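Local structure of CocE/NonD family hydrolase (Staphylococcus aureus subsp. aureus COL, 3III) at residues Y199-F204 with H274-F279; G281-A286 with I471-H476; T211-F216 with P442-I447; N230-I235 with K249-P254. The protein probably hydrolyses ester or amide bonds as an alpha/beta-hydrolase of the CocE/NonD family, though its natural substrate is not established. All coordinates share one frame; numbering follows the deposited sequence.

Contact 1 (Y199-F204 with H274-F279)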
loop_
_atom_site.group_PDB
_atom_site.type_symbol
_atom_site.label_atom_id
_atom_site.label_comp_id
_atom_site.label_asym_id
_atom_site.label_seq_id
_atom_site.Cartn_x
_atom_site.Cartn_y
_atom_site.Cartn_z
ATOM N N TYR A 199 -2.420 -11.194 5.604
ATOM C CA TYR A 199 -3.605 -11.975 5.299
ATOM C C TYR A 199 -4.715 -11.139 4.605
ATOM O O TYR A 199 -5.371 -11.601 3.700
ATOM C CB TYR A 199 -4.177 -12.606 6.586
ATOM C CG TYR A 199 -5.332 -13.450 6.280
ATOM C CD1 TYR A 199 -5.161 -14.773 5.871
ATOM C CD2 TYR A 199 -6.625 -12.932 6.338
ATOM C CE1 TYR A 199 -6.302 -15.580 5.509
ATOM C CE2 TYR A 199 -7.703 -13.694 6.008
ATOM C CZ TYR A 199 -7.553 -15.026 5.602
ATOM O OH TYR A 199 -8.676 -15.754 5.247
ATOM N N ARG A 200 -4.929 -9.918 5.061
ATOM C CA ARG A 200 -6.022 -9.106 4.581
ATOM C C ARG A 200 -5.659 -8.287 3.397
ATOM O O ARG A 200 -6.577 -7.734 2.756
ATOM C CB ARG A 200 -6.559 -8.186 5.681
ATOM C CG ARG A 200 -7.413 -8.924 6.700
ATOM C CD ARG A 200 -7.960 -7.953 7.803
ATOM N NE ARG A 200 -8.747 -8.720 8.766
ATOM C CZ ARG A 200 -8.236 -9.489 9.707
ATOM N NH1 ARG A 200 -6.926 -9.555 9.864
ATOM N NH2 ARG A 200 -9.042 -10.194 10.498
ATOM N N GLU A 201 -4.359 -8.130 3.125
ATOM C CA GLU A 201 -3.925 -7.081 2.197
ATOM C C GLU A 201 -3.230 -7.564 0.948
ATOM O O GLU A 201 -3.322 -6.878 -0.056
ATOM C CB GLU A 201 -3.167 -5.959 2.913
ATOM C CG GLU A 201 -4.116 -5.370 3.988
ATOM C CD GLU A 201 -3.535 -4.455 5.028
ATOM O OE1 GLU A 201 -2.290 -4.349 5.143
ATOM O OE2 GLU A 201 -4.369 -3.856 5.785
ATOM N N VAL A 202 -2.590 -8.743 0.985
ATOM C CA VAL A 202 -1.874 -9.255 -0.190
ATOM C C VAL A 202 -2.101 -10.767 -0.444
ATOM O O VAL A 202 -2.247 -11.151 -1.586
ATOM C CB VAL A 202 -0.347 -8.940 -0.166
ATOM C CG1 VAL A 202 0.397 -9.687 0.972
ATOM C CG2 VAL A 202 0.279 -9.235 -1.545
ATOM N N ALA A 203 -2.051 -11.603 0.613
ATOM C CA ALA A 203 -2.238 -13.072 0.484
ATOM C C ALA A 203 -3.687 -13.451 0.082
ATOM O O ALA A 203 -3.922 -14.392 -0.683
ATOM C CB ALA A 203 -1.771 -13.831 1.794
ATOM N N PHE A 204 -4.658 -12.705 0.613
ATOM C CA PHE A 204 -6.061 -12.923 0.336
ATOM C C PHE A 204 -6.769 -11.593 0.331
ATOM O O PHE A 204 -6.445 -10.676 1.072
ATOM C CB PHE A 204 -6.758 -13.804 1.407
ATOM C CG PHE A 204 -6.057 -15.132 1.687
ATOM C CD1 PHE A 204 -6.490 -16.342 1.082
ATOM C CD2 PHE A 204 -4.975 -15.169 2.552
ATOM C CE1 PHE A 204 -5.817 -17.527 1.296
ATOM C CE2 PHE A 204 -4.345 -16.365 2.807
ATOM C CZ PHE A 204 -4.756 -17.539 2.153
ATOM N N HIS A 274 -1.072 -1.934 -1.087
ATOM C CA HIS A 274 -0.707 -1.113 0.083
ATOM C C HIS A 274 -1.769 -0.193 0.684
ATOM O O HIS A 274 -1.592 0.311 1.802
ATOM C CB HIS A 274 0.575 -0.325 -0.184
ATOM C CG HIS A 274 1.742 -1.178 -0.576
ATOM N ND1 HIS A 274 2.223 -2.204 0.208
ATOM C CD2 HIS A 274 2.489 -1.181 -1.709
ATOM C CE1 HIS A 274 3.258 -2.760 -0.401
ATOM N NE2 HIS A 274 3.435 -2.163 -1.573
ATOM N N ASN A 275 -2.828 0.105 -0.058
ATOM C CA ASN A 275 -3.772 1.139 0.338
ATOM C C ASN A 275 -4.392 0.863 1.704
ATOM O O ASN A 275 -4.318 1.710 2.574
ATOM C CB ASN A 275 -4.781 1.362 -0.809
ATOM C CG ASN A 275 -6.106 1.949 -0.369
ATOM O OD1 ASN A 275 -6.773 1.377 0.469
ATOM N ND2 ASN A 275 -6.521 3.077 -0.996
ATOM N N ARG A 276 -4.952 -0.326 1.914
ATOM C CA ARG A 276 -5.691 -0.589 3.148
ATOM C C ARG A 276 -4.816 -0.359 4.359
ATOM O O ARG A 276 -5.230 0.301 5.317
ATOM C CB ARG A 276 -6.261 -2.003 3.174
ATOM C CG ARG A 276 -7.042 -2.329 4.406
ATOM C CD ARG A 276 -7.665 -3.721 4.337
ATOM N NE ARG A 276 -8.512 -3.977 5.495
ATOM C CZ ARG A 276 -8.074 -4.260 6.713
ATOM N NH1 ARG A 276 -6.766 -4.397 6.962
ATOM N NH2 ARG A 276 -8.951 -4.440 7.695
ATOM N N GLY A 277 -3.624 -0.942 4.328
ATOM C CA GLY A 277 -2.712 -0.918 5.464
ATOM C C GLY A 277 -2.002 0.409 5.651
ATOM O O GLY A 277 -1.601 0.730 6.763
ATOM N N SER A 278 -1.876 1.197 4.572
ATOM C CA SER A 278 -1.338 2.529 4.689
ATOM C C SER A 278 -2.254 3.328 5.606
ATOM O O SER A 278 -1.794 4.007 6.562
ATOM C CB SER A 278 -1.126 3.197 3.299
ATOM O OG SER A 278 -0.190 2.478 2.501
ATOM N N PHE A 279 -3.557 3.232 5.364
ATOM C CA PHE A 279 -4.539 3.940 6.197
ATOM C C PHE A 279 -4.601 3.333 7.587
ATOM O O PHE A 279 -4.707 4.089 8.592
ATOM C CB PHE A 279 -5.939 3.885 5.553
ATOM C CG PHE A 279 -6.109 4.852 4.411
ATOM C CD1 PHE A 279 -6.341 6.193 4.658
ATOM C CD2 PHE A 279 -5.965 4.430 3.106
ATOM C CE1 PHE A 279 -6.499 7.091 3.634
ATOM C CE2 PHE A 279 -6.082 5.341 2.047
ATOM C CZ PHE A 279 -6.319 6.684 2.326
#
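Glu201 and Arg276 cross at about a right angle, the carboxylate of the first set against the guanidinium edge of the second with their planes 53° apart. Arg276 NH1 gives Glu201 OE2 a hydrogen bond of 2.7 Å that is also a salt bridge; it is bent, 146° at the hydrogen. OE2 lies near the guanidinium plane, while NH1 comes to it from the anti side, somewhat out of the carboxylate plane. With CG anti to the backbone N and the chain extended as far as NE, Arg276 runs past Glu201, so that its CG also lies 3.4 Å from Glu201 OE2. The two residues join helices 198-203 and 275-284 of the alpha/beta-hydrolase domain, whose short segments run roughly antiparallel, their N-to-C directions at 144° and their axes 9.5 Å apart. Gly277, without a side chain, lets the carboxylate lie on the backbone, Glu201 OE1 being 3.5 Å from Gly277 CA. Over one face of the Arg276 guanidinium passes the aliphatic part of Arg200, its CD 3.7 Å from Arg276 NH2. The like charges are close, Arg200 NE 4.4 Å from Arg276 NH2, but acids offset them: Asp197 at Arg200 NH1, Glu201 and Glu495 at Arg276.

Contact 2 (G281-A286 with I471-H476)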
loop_
_atom_site.group_PDB
_atom_site.type_symbol
_atom_site.label_atom_id
_atom_site.label_comp_id
_atom_site.label_asym_id
_atom_site.label_seq_id
_atom_site.Cartn_x
_atom_site.Cartn_y
_atom_site.Cartn_z
ATOM N N GLY A 281 -2.243 1.954 9.244
ATOM C CA GLY A 281 -1.036 2.361 9.982
ATOM C C GLY A 281 -1.226 3.732 10.549
ATOM O O GLY A 281 -0.951 3.997 11.727
ATOM N N PHE A 282 -1.684 4.642 9.696
ATOM C CA PHE A 282 -1.907 6.020 10.156
ATOM C C PHE A 282 -2.949 6.073 11.265
ATOM O O PHE A 282 -2.766 6.774 12.266
ATOM C CB PHE A 282 -2.299 6.925 9.020
ATOM C CG PHE A 282 -2.656 8.316 9.463
ATOM C CD1 PHE A 282 -1.678 9.210 9.874
ATOM C CD2 PHE A 282 -3.982 8.688 9.578
ATOM C CE1 PHE A 282 -2.016 10.527 10.329
ATOM C CE2 PHE A 282 -4.335 9.951 10.020
ATOM C CZ PHE A 282 -3.366 10.887 10.401
ATOM N N LYS A 283 -4.037 5.350 11.082
ATOM C CA LYS A 283 -5.160 5.401 12.019
ATOM C C LYS A 283 -4.796 4.824 13.373
ATOM O O LYS A 283 -5.121 5.413 14.365
ATOM C CB LYS A 283 -6.427 4.692 11.505
ATOM C CG LYS A 283 -7.115 5.335 10.321
ATOM C CD LYS A 283 -8.424 4.640 9.948
ATOM C CE LYS A 283 -8.243 3.174 9.573
ATOM N NZ LYS A 283 -9.476 2.452 9.072
ATOM N N GLN A 284 -4.156 3.652 13.376
ATOM C CA GLN A 284 -3.936 2.871 14.586
ATOM C C GLN A 284 -2.662 3.238 15.368
ATOM O O GLN A 284 -2.547 2.927 16.557
ATOM C CB GLN A 284 -3.835 1.386 14.241
ATOM C CG GLN A 284 -5.177 0.692 13.922
ATOM C CD GLN A 284 -4.982 -0.769 13.645
ATOM O OE1 GLN A 284 -4.241 -1.443 14.368
ATOM N NE2 GLN A 284 -5.546 -1.257 12.526
ATOM N N ALA A 285 -1.668 3.800 14.679
ATOM C CA ALA A 285 -0.440 4.212 15.359
ATOM C C ALA A 285 -0.808 5.087 16.593
ATOM O O ALA A 285 -1.664 6.001 16.486
ATOM C CB ALA A 285 0.510 4.972 14.383
ATOM N N ALA A 286 -0.111 4.856 17.704
ATOM C CA ALA A 286 -0.278 5.628 18.931
ATOM C C ALA A 286 0.510 6.937 18.893
ATOM O O ALA A 286 0.334 7.786 19.733
ATOM C CB ALA A 286 0.110 4.775 20.192
ATOM N N ILE A 471 -19.585 1.438 10.555
ATOM C CA ILE A 471 -20.621 1.510 9.543
ATOM C C ILE A 471 -20.054 1.613 8.123
ATOM O O ILE A 471 -20.667 1.123 7.175
ATOM C CB ILE A 471 -21.615 2.661 9.790
ATOM C CG1 ILE A 471 -22.780 2.562 8.807
ATOM C CG2 ILE A 471 -20.983 4.035 9.700
ATOM C CD1 ILE A 471 -24.136 3.031 9.404
ATOM N N ALA A 472 -18.885 2.237 7.969
ATOM C CA ALA A 472 -18.279 2.357 6.634
ATOM C C ALA A 472 -17.249 1.282 6.275
ATOM O O ALA A 472 -16.883 1.094 5.092
ATOM C CB ALA A 472 -17.666 3.735 6.471
ATOM N N GLN A 473 -16.701 0.651 7.290
ATOM C CA GLN A 473 -15.641 -0.319 7.100
ATOM C C GLN A 473 -15.927 -1.569 7.861
ATOM O O GLN A 473 -15.673 -1.631 9.076
ATOM C CB GLN A 473 -14.278 0.234 7.551
ATOM C CG GLN A 473 -13.111 -0.697 7.160
ATOM C CD GLN A 473 -11.781 -0.320 7.817
ATOM O OE1 GLN A 473 -11.671 0.687 8.505
ATOM N NE2 GLN A 473 -10.772 -1.141 7.597
ATOM N N PRO A 474 -16.430 -2.595 7.152
ATOM C CA PRO A 474 -16.583 -3.886 7.811
ATOM C C PRO A 474 -15.197 -4.511 8.080
ATOM O O PRO A 474 -14.245 -4.250 7.337
ATOM C CB PRO A 474 -17.429 -4.699 6.825
ATOM C CG PRO A 474 -17.247 -4.066 5.521
ATOM C CD PRO A 474 -16.861 -2.628 5.751
ATOM N N TRP A 475 -15.104 -5.245 9.171
ATOM C CA TRP A 475 -13.923 -5.989 9.545
ATOM C C TRP A 475 -14.327 -7.423 9.795
ATOM O O TRP A 475 -15.143 -7.709 10.690
ATOM C CB TRP A 475 -13.307 -5.389 10.791
ATOM C CG TRP A 475 -11.849 -5.747 11.016
ATOM C CD1 TRP A 475 -11.353 -6.941 11.381
ATOM C CD2 TRP A 475 -10.740 -4.844 10.960
ATOM N NE1 TRP A 475 -9.971 -6.873 11.545
ATOM C CE2 TRP A 475 -9.578 -5.586 11.255
ATOM C CE3 TRP A 475 -10.617 -3.475 10.666
ATOM C CZ2 TRP A 475 -8.330 -5.004 11.309
ATOM C CZ3 TRP A 475 -9.350 -2.900 10.686
ATOM C CH2 TRP A 475 -8.226 -3.675 11.012
ATOM N N HIS A 476 -13.709 -8.339 9.045
ATOM C CA HIS A 476 -14.070 -9.762 9.092
ATOM C C HIS A 476 -13.073 -10.488 9.955
ATOM O O HIS A 476 -11.894 -10.235 9.849
ATOM C CB HIS A 476 -14.123 -10.319 7.695
ATOM C CG HIS A 476 -15.142 -9.623 6.842
ATOM N ND1 HIS A 476 -14.808 -8.642 5.935
ATOM C CD2 HIS A 476 -16.494 -9.697 6.835
ATOM C CE1 HIS A 476 -15.910 -8.169 5.370
ATOM N NE2 HIS A 476 -16.952 -8.794 5.901
#
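Rotation about chi3 (-60°) bends the otherwise extended chain of Lys283, while Gln473 reaches out straight from the facing loop with CG anti to its backbone N (chi1 -171°); the ammonium group of Lys283 comes up to the carbonyl oxygen of the Gln473 amide from the facing side. Lys283 NZ stops 2.9 Å from Gln473 OE1, but the angle is too poor for a hydrogen bond. One turn back on helix 275-284, Glu280 is the stronger partner of both: its OE2 forms a salt bridge with Lys283 NZ and accepts a hydrogen bond from Gln473 NE2, which also bonds Glu495. Beside this pair, the Gln284 amide approaches the six-membered ring of Trp475 obliquely, NE2 being 3.9 Å from Trp475 CH2 and the two planes 55° apart; that NE2 is bonded to Glu280 OE1. The contact joins the end of a hydrolase-domain helix to a loop of the C-terminal beta domain. Its chemistry implies an interface held largely through shared acids: Glu280 would balance the lysine and, with Glu495, probably set the Gln473 amide.

Contact 3 (T211-F216 with P442-I447)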
loop_
_atom_site.group_PDB
_atom_site.type_symbol
_atom_site.label_atom_id
_atom_site.label_comp_id
_atom_site.label_asym_id
_atom_site.label_seq_id
_atom_site.Cartn_x
_atom_site.Cartn_y
_atom_site.Cartn_z
ATOM N N THR A 211 -3.916 -15.106 -6.578
ATOM C CA THR A 211 -3.164 -16.045 -7.406
ATOM C C THR A 211 -2.228 -15.305 -8.401
ATOM O O THR A 211 -1.496 -15.925 -9.228
ATOM C CB THR A 211 -4.111 -16.921 -8.175
ATOM O OG1 THR A 211 -4.899 -16.120 -9.067
ATOM C CG2 THR A 211 -4.978 -17.723 -7.216
ATOM N N GLY A 212 -2.238 -13.993 -8.306
ATOM C CA GLY A 212 -1.420 -13.177 -9.165
ATOM C C GLY A 212 -0.233 -12.571 -8.478
ATOM O O GLY A 212 0.730 -13.296 -8.137
ATOM N N PHE A 213 -0.312 -11.265 -8.226
ATOM C CA PHE A 213 0.790 -10.522 -7.620
ATOM C C PHE A 213 1.479 -11.202 -6.417
ATOM O O PHE A 213 2.715 -11.312 -6.384
ATOM C CB PHE A 213 0.396 -9.114 -7.201
ATOM C CG PHE A 213 1.522 -8.375 -6.603
ATOM C CD1 PHE A 213 2.489 -7.796 -7.405
ATOM C CD2 PHE A 213 1.656 -8.299 -5.233
ATOM C CE1 PHE A 213 3.583 -7.121 -6.818
ATOM C CE2 PHE A 213 2.712 -7.610 -4.652
ATOM C CZ PHE A 213 3.677 -7.024 -5.448
ATOM N N TYR A 214 0.680 -11.700 -5.472
ATOM C CA TYR A 214 1.242 -12.380 -4.283
ATOM C C TYR A 214 2.244 -13.466 -4.637
ATOM O O TYR A 214 3.340 -13.579 -4.024
ATOM C CB TYR A 214 0.135 -12.977 -3.442
ATOM C CG TYR A 214 0.629 -13.756 -2.228
ATOM C CD1 TYR A 214 1.051 -13.084 -1.078
ATOM C CD2 TYR A 214 0.713 -15.166 -2.249
ATOM C CE1 TYR A 214 1.514 -13.805 0.021
ATOM C CE2 TYR A 214 1.171 -15.888 -1.185
ATOM C CZ TYR A 214 1.546 -15.186 -0.015
ATOM O OH TYR A 214 2.000 -15.918 1.067
ATOM N N ARG A 215 1.858 -14.290 -5.584
ATOM C CA ARG A 215 2.673 -15.391 -6.041
ATOM C C ARG A 215 3.833 -14.911 -6.890
ATOM O O ARG A 215 4.943 -15.388 -6.747
ATOM C CB ARG A 215 1.827 -16.433 -6.768
ATOM C CG ARG A 215 0.727 -16.992 -5.917
ATOM C CD ARG A 215 -0.109 -18.085 -6.577
ATOM N NE ARG A 215 -1.111 -18.551 -5.608
ATOM C CZ ARG A 215 -2.014 -19.482 -5.851
ATOM N NH1 ARG A 215 -2.106 -20.040 -7.050
ATOM N NH2 ARG A 215 -2.835 -19.858 -4.886
ATOM N N PHE A 216 3.598 -13.931 -7.738
ATOM C CA PHE A 216 4.661 -13.311 -8.540
ATOM C C PHE A 216 5.771 -12.708 -7.638
ATOM O O PHE A 216 6.998 -12.909 -7.844
ATOM C CB PHE A 216 4.010 -12.225 -9.360
ATOM C CG PHE A 216 4.979 -11.247 -10.006
ATOM C CD1 PHE A 216 5.697 -11.623 -11.133
ATOM C CD2 PHE A 216 5.108 -9.945 -9.532
ATOM C CE1 PHE A 216 6.553 -10.709 -11.743
ATOM C CE2 PHE A 216 5.930 -9.046 -10.155
ATOM C CZ PHE A 216 6.657 -9.443 -11.254
ATOM N N PRO A 442 -6.132 5.902 -12.149
ATOM C CA PRO A 442 -5.045 5.023 -11.789
ATOM C C PRO A 442 -5.529 3.980 -10.742
ATOM O O PRO A 442 -6.236 4.318 -9.785
ATOM C CB PRO A 442 -3.989 5.997 -11.205
ATOM C CG PRO A 442 -4.360 7.326 -11.780
ATOM C CD PRO A 442 -5.808 7.306 -11.814
ATOM N N ASP A 443 -5.061 2.750 -10.900
ATOM C CA ASP A 443 -5.543 1.642 -10.085
ATOM C C ASP A 443 -4.411 0.635 -10.060
ATOM O O ASP A 443 -3.349 0.852 -10.639
ATOM C CB ASP A 443 -6.840 1.099 -10.705
ATOM C CG ASP A 443 -7.754 0.375 -9.714
ATOM O OD1 ASP A 443 -7.297 -0.139 -8.670
ATOM O OD2 ASP A 443 -8.963 0.305 -10.025
ATOM N N PHE A 444 -4.591 -0.442 -9.335
ATOM C CA PHE A 444 -3.474 -1.418 -9.151
ATOM C C PHE A 444 -3.369 -2.388 -10.362
ATOM O O PHE A 444 -4.378 -2.858 -10.876
ATOM C CB PHE A 444 -3.687 -2.184 -7.875
ATOM C CG PHE A 444 -2.527 -3.066 -7.501
ATOM C CD1 PHE A 444 -2.669 -4.422 -7.564
ATOM C CD2 PHE A 444 -1.323 -2.524 -7.104
ATOM C CE1 PHE A 444 -1.609 -5.262 -7.180
ATOM C CE2 PHE A 444 -0.276 -3.320 -6.756
ATOM C CZ PHE A 444 -0.423 -4.702 -6.832
ATOM N N ASN A 445 -2.180 -2.750 -10.808
ATOM C CA ASN A 445 -0.895 -2.238 -10.390
ATOM C C ASN A 445 -0.400 -1.354 -11.543
ATOM O O ASN A 445 0.017 -1.850 -12.631
ATOM C CB ASN A 445 0.035 -3.460 -10.062
ATOM C CG ASN A 445 1.387 -3.060 -9.546
ATOM O OD1 ASN A 445 1.697 -1.857 -9.533
ATOM N ND2 ASN A 445 2.242 -4.044 -9.173
ATOM N N HIS A 446 -0.426 -0.033 -11.309
ATOM C CA HIS A 446 -0.133 0.981 -12.351
ATOM C C HIS A 446 -0.958 0.766 -13.628
ATOM O O HIS A 446 -0.431 0.836 -14.722
ATOM C CB HIS A 446 1.365 1.050 -12.684
ATOM C CG HIS A 446 2.185 1.593 -11.555
ATOM N ND1 HIS A 446 2.425 0.865 -10.411
ATOM C CD2 HIS A 446 2.765 2.798 -11.372
ATOM C CE1 HIS A 446 3.113 1.617 -9.568
ATOM N NE2 HIS A 446 3.336 2.797 -10.127
ATOM N N ILE A 447 -2.227 0.425 -13.465
ATOM C CA ILE A 447 -3.146 0.405 -14.603
ATOM C C ILE A 447 -3.815 1.772 -14.712
ATOM O O ILE A 447 -3.869 2.509 -13.748
ATOM C CB ILE A 447 -4.208 -0.738 -14.539
ATOM C CG1 ILE A 447 -5.216 -0.541 -13.375
ATOM C CG2 ILE A 447 -3.476 -2.098 -14.477
ATOM C CD1 ILE A 447 -6.392 -1.659 -13.409
#
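A T-shaped aromatic pair marks the place where the hydrolase domain meets the C-terminal beta domain, close to a bound palmitic acid whose nearest atom is about 4 Å from the side chain of Phe213. Phe213 opens helix 213-224, right after the N-cap residue Gly212, and faces the turn between strands 441-443 and 447-458. The edge of Phe444 points at the face of Phe213: the planes stand at 81°, the centroids are 5.7 Å apart, and Phe444 CZ sits 4.2 Å from Phe213 CG, above the rim of the ring and not its centre. Both residues have CG anti to the backbone N (chi1 -180° for Phe213), which carries the two rings into the gap between the backbones. Asn445 follows a cis peptide bond, and its CB lies over the centre of the Phe444 ring. Its ND2 approaches Phe213 obliquely, 4.1 Å from Phe213 CE1, but has its polar partner in the carbonyl of Thr529. The turn carries a G1 beta bulge, with His446 and Ile447 opposite Asp443. The amide of Asn445 is held from its other end as well, since His446 ND1 donates to Asn445 OD1 over 3.0 Å in a nearly straight bond of 168°, with the oxygen in the imidazole plane.

Contact 4 (N230-I235 with K249-P254)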
loop_
_atom_site.group_PDB
_atom_site.type_symbol
_atom_site.label_atom_id
_atom_site.label_comp_id
_atom_site.label_asym_id
_atom_site.label_seq_id
_atom_site.Cartn_x
_atom_site.Cartn_y
_atom_site.Cartn_z
ATOM N N ASN A 230 17.057 -21.084 2.651
ATOM C CA ASN A 230 16.306 -20.802 3.868
ATOM C C ASN A 230 15.239 -19.727 3.656
ATOM O O ASN A 230 14.876 -19.017 4.591
ATOM C CB ASN A 230 17.273 -20.365 4.947
ATOM C CG ASN A 230 18.369 -21.382 5.170
ATOM O OD1 ASN A 230 19.569 -21.090 5.030
ATOM N ND2 ASN A 230 17.966 -22.575 5.505
ATOM N N ILE A 231 14.713 -19.644 2.438
ATOM C CA ILE A 231 13.718 -18.608 2.103
ATOM C C ILE A 231 12.350 -19.231 2.446
ATOM O O ILE A 231 12.056 -20.369 2.064
ATOM C CB ILE A 231 13.769 -18.186 0.583
ATOM C CG1 ILE A 231 15.096 -17.535 0.219
ATOM C CG2 ILE A 231 12.620 -17.158 0.209
ATOM C CD1 ILE A 231 15.282 -17.297 -1.318
ATOM N N GLU A 232 11.512 -18.498 3.159
ATOM C CA GLU A 232 10.225 -19.007 3.601
ATOM C C GLU A 232 9.332 -19.247 2.391
ATOM O O GLU A 232 9.216 -18.385 1.546
ATOM C CB GLU A 232 9.575 -18.025 4.558
ATOM C CG GLU A 232 8.208 -18.424 5.047
ATOM C CD GLU A 232 7.602 -17.411 6.028
ATOM O OE1 GLU A 232 8.109 -16.280 6.087
ATOM O OE2 GLU A 232 6.585 -17.774 6.699
ATOM N N ASP A 233 8.664 -20.399 2.342
ATOM C CA ASP A 233 7.804 -20.749 1.214
ATOM C C ASP A 233 6.395 -20.183 1.432
ATOM O O ASP A 233 5.485 -20.845 1.969
ATOM C CB ASP A 233 7.750 -22.264 1.028
ATOM C CG ASP A 233 6.946 -22.673 -0.186
ATOM O OD1 ASP A 233 6.207 -21.867 -0.794
ATOM O OD2 ASP A 233 7.037 -23.842 -0.508
ATOM N N LEU A 234 6.213 -18.965 0.970
ATOM C CA LEU A 234 4.973 -18.256 1.185
ATOM C C LEU A 234 3.903 -18.710 0.221
ATOM O O LEU A 234 2.769 -18.463 0.467
ATOM C CB LEU A 234 5.185 -16.729 1.114
ATOM C CG LEU A 234 5.799 -16.097 2.362
ATOM C CD1 LEU A 234 6.314 -14.662 2.035
ATOM C CD2 LEU A 234 4.839 -16.140 3.566
ATOM N N ILE A 235 4.263 -19.405 -0.852
ATOM C CA ILE A 235 3.266 -20.022 -1.739
ATOM C C ILE A 235 2.534 -21.125 -0.916
ATOM O O ILE A 235 1.304 -21.188 -0.826
ATOM C CB ILE A 235 3.937 -20.603 -2.994
ATOM C CG1 ILE A 235 4.566 -19.485 -3.854
ATOM C CG2 ILE A 235 2.955 -21.361 -3.844
ATOM C CD1 ILE A 235 3.545 -18.498 -4.342
ATOM N N LYS A 249 -1.688 -14.207 12.136
ATOM C CA LYS A 249 -1.695 -13.197 13.197
ATOM C C LYS A 249 -0.294 -12.663 13.477
ATOM O O LYS A 249 -0.133 -11.506 13.816
ATOM C CB LYS A 249 -2.341 -13.742 14.494
ATOM C CG LYS A 249 -3.868 -13.935 14.379
ATOM C CD LYS A 249 -4.504 -14.743 15.526
ATOM C CE LYS A 249 -6.000 -14.886 15.294
ATOM N NZ LYS A 249 -6.637 -15.580 16.419
ATOM N N GLN A 250 0.725 -13.499 13.321
ATOM C CA GLN A 250 2.120 -13.055 13.455
ATOM C C GLN A 250 2.595 -12.193 12.287
ATOM O O GLN A 250 3.725 -11.642 12.350
ATOM C CB GLN A 250 3.042 -14.254 13.567
ATOM C CG GLN A 250 2.810 -15.039 14.825
ATOM C CD GLN A 250 3.681 -16.243 14.876
ATOM O OE1 GLN A 250 4.900 -16.127 14.943
ATOM N NE2 GLN A 250 3.076 -17.428 14.861
ATOM N N ARG A 251 1.751 -12.036 11.249
ATOM C CA ARG A 251 2.068 -11.168 10.096
ATOM C C ARG A 251 1.141 -9.946 9.963
ATOM O O ARG A 251 1.057 -9.303 8.892
ATOM C CB ARG A 251 2.109 -11.943 8.776
ATOM C CG ARG A 251 2.927 -13.253 8.790
ATOM C CD ARG A 251 4.388 -13.004 9.078
ATOM N NE ARG A 251 5.248 -13.041 7.892
ATOM C CZ ARG A 251 5.752 -14.155 7.353
ATOM N NH1 ARG A 251 5.420 -15.363 7.859
ATOM N NH2 ARG A 251 6.547 -14.088 6.296
ATOM N N GLN A 252 0.480 -9.652 11.069
ATOM C CA GLN A 252 -0.266 -8.454 11.263
ATOM C C GLN A 252 0.492 -7.594 12.272
ATOM O O GLN A 252 0.639 -7.953 13.440
ATOM C CB GLN A 252 -1.673 -8.728 11.775
ATOM C CG GLN A 252 -2.519 -7.485 12.097
ATOM C CD GLN A 252 -3.799 -7.820 12.794
ATOM O OE1 GLN A 252 -3.771 -8.043 13.992
ATOM N NE2 GLN A 252 -4.939 -7.873 12.061
ATOM N N VAL A 253 1.004 -6.458 11.819
ATOM C CA VAL A 253 1.768 -5.608 12.722
ATOM C C VAL A 253 0.860 -5.103 13.873
ATOM O O VAL A 253 -0.248 -4.602 13.583
ATOM C CB VAL A 253 2.354 -4.351 11.966
ATOM C CG1 VAL A 253 3.087 -3.387 12.969
ATOM C CG2 VAL A 253 3.270 -4.786 10.794
ATOM N N PRO A 254 1.352 -5.129 15.134
ATOM C CA PRO A 254 0.626 -4.506 16.280
ATOM C C PRO A 254 0.844 -2.987 16.259
ATOM O O PRO A 254 1.654 -2.445 17.014
ATOM C CB PRO A 254 1.248 -5.157 17.520
ATOM C CG PRO A 254 2.653 -5.485 17.114
ATOM C CD PRO A 254 2.612 -5.767 15.575
#
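A bidentate, end-on salt bridge ties the loop leading into helix 234-240 to the type I beta turn Lys249-Gln252, within the helical insertion between strands 186-192 and 262-267 of the hydrolase domain. Arg251 supplies both terminal nitrogens to Glu232. NH1 meets Glu232 OE2 at 2.9 Å in a practically straight bond (178°) that uses the syn lone pair; NH2 reaches Glu232 OE1 at 2.7 Å, more bent at 146°. The flat groups are 25° from coplanar and, consistent with this twist, the second bond is tilted from both planes. Glu232 comes in fully extended, CG anti to the backbone N, whereas Arg251 curls along its chain to bring its end to the acid. Leu234 CD2 packs 3.8 Å from Arg251 NH2. Second partners grip the same ends, Ser136 OG at Glu232 OE1 and the Pro137 carbonyl at Arg251 NH2. Around the bridge, Leu234 leans on Trp217 and Thr218 of helix 213-224, while Arg251 rests against Met198 of helix 198-203.

How the contacts relate
Contacts 1 and 4 lie wholly in the hydrolase domain, whereas contacts 2 and 3 join it to the C-terminal beta domain at two places whose centres are 23 Å apart. The centre of contact 1 is about 12 Å from the centre of each: it shares helix 275-284 with contact 2 and touches contact 3 where Val202 and Ala203 pack on Phe213 and Tyr214. Contact 4, with both segments between those of contact 1 in the chain, is tied to contact 3 by a probable hydrogen bond from Tyr214 OH to Leu234 O. Contacts 1 and 2 follow in series, while contact 3 crosses both. The hydrolase domain thus meets its partner through two separate elements, helix 213-224 between strands 186-192 and 262-267, and helix 275-284 after them.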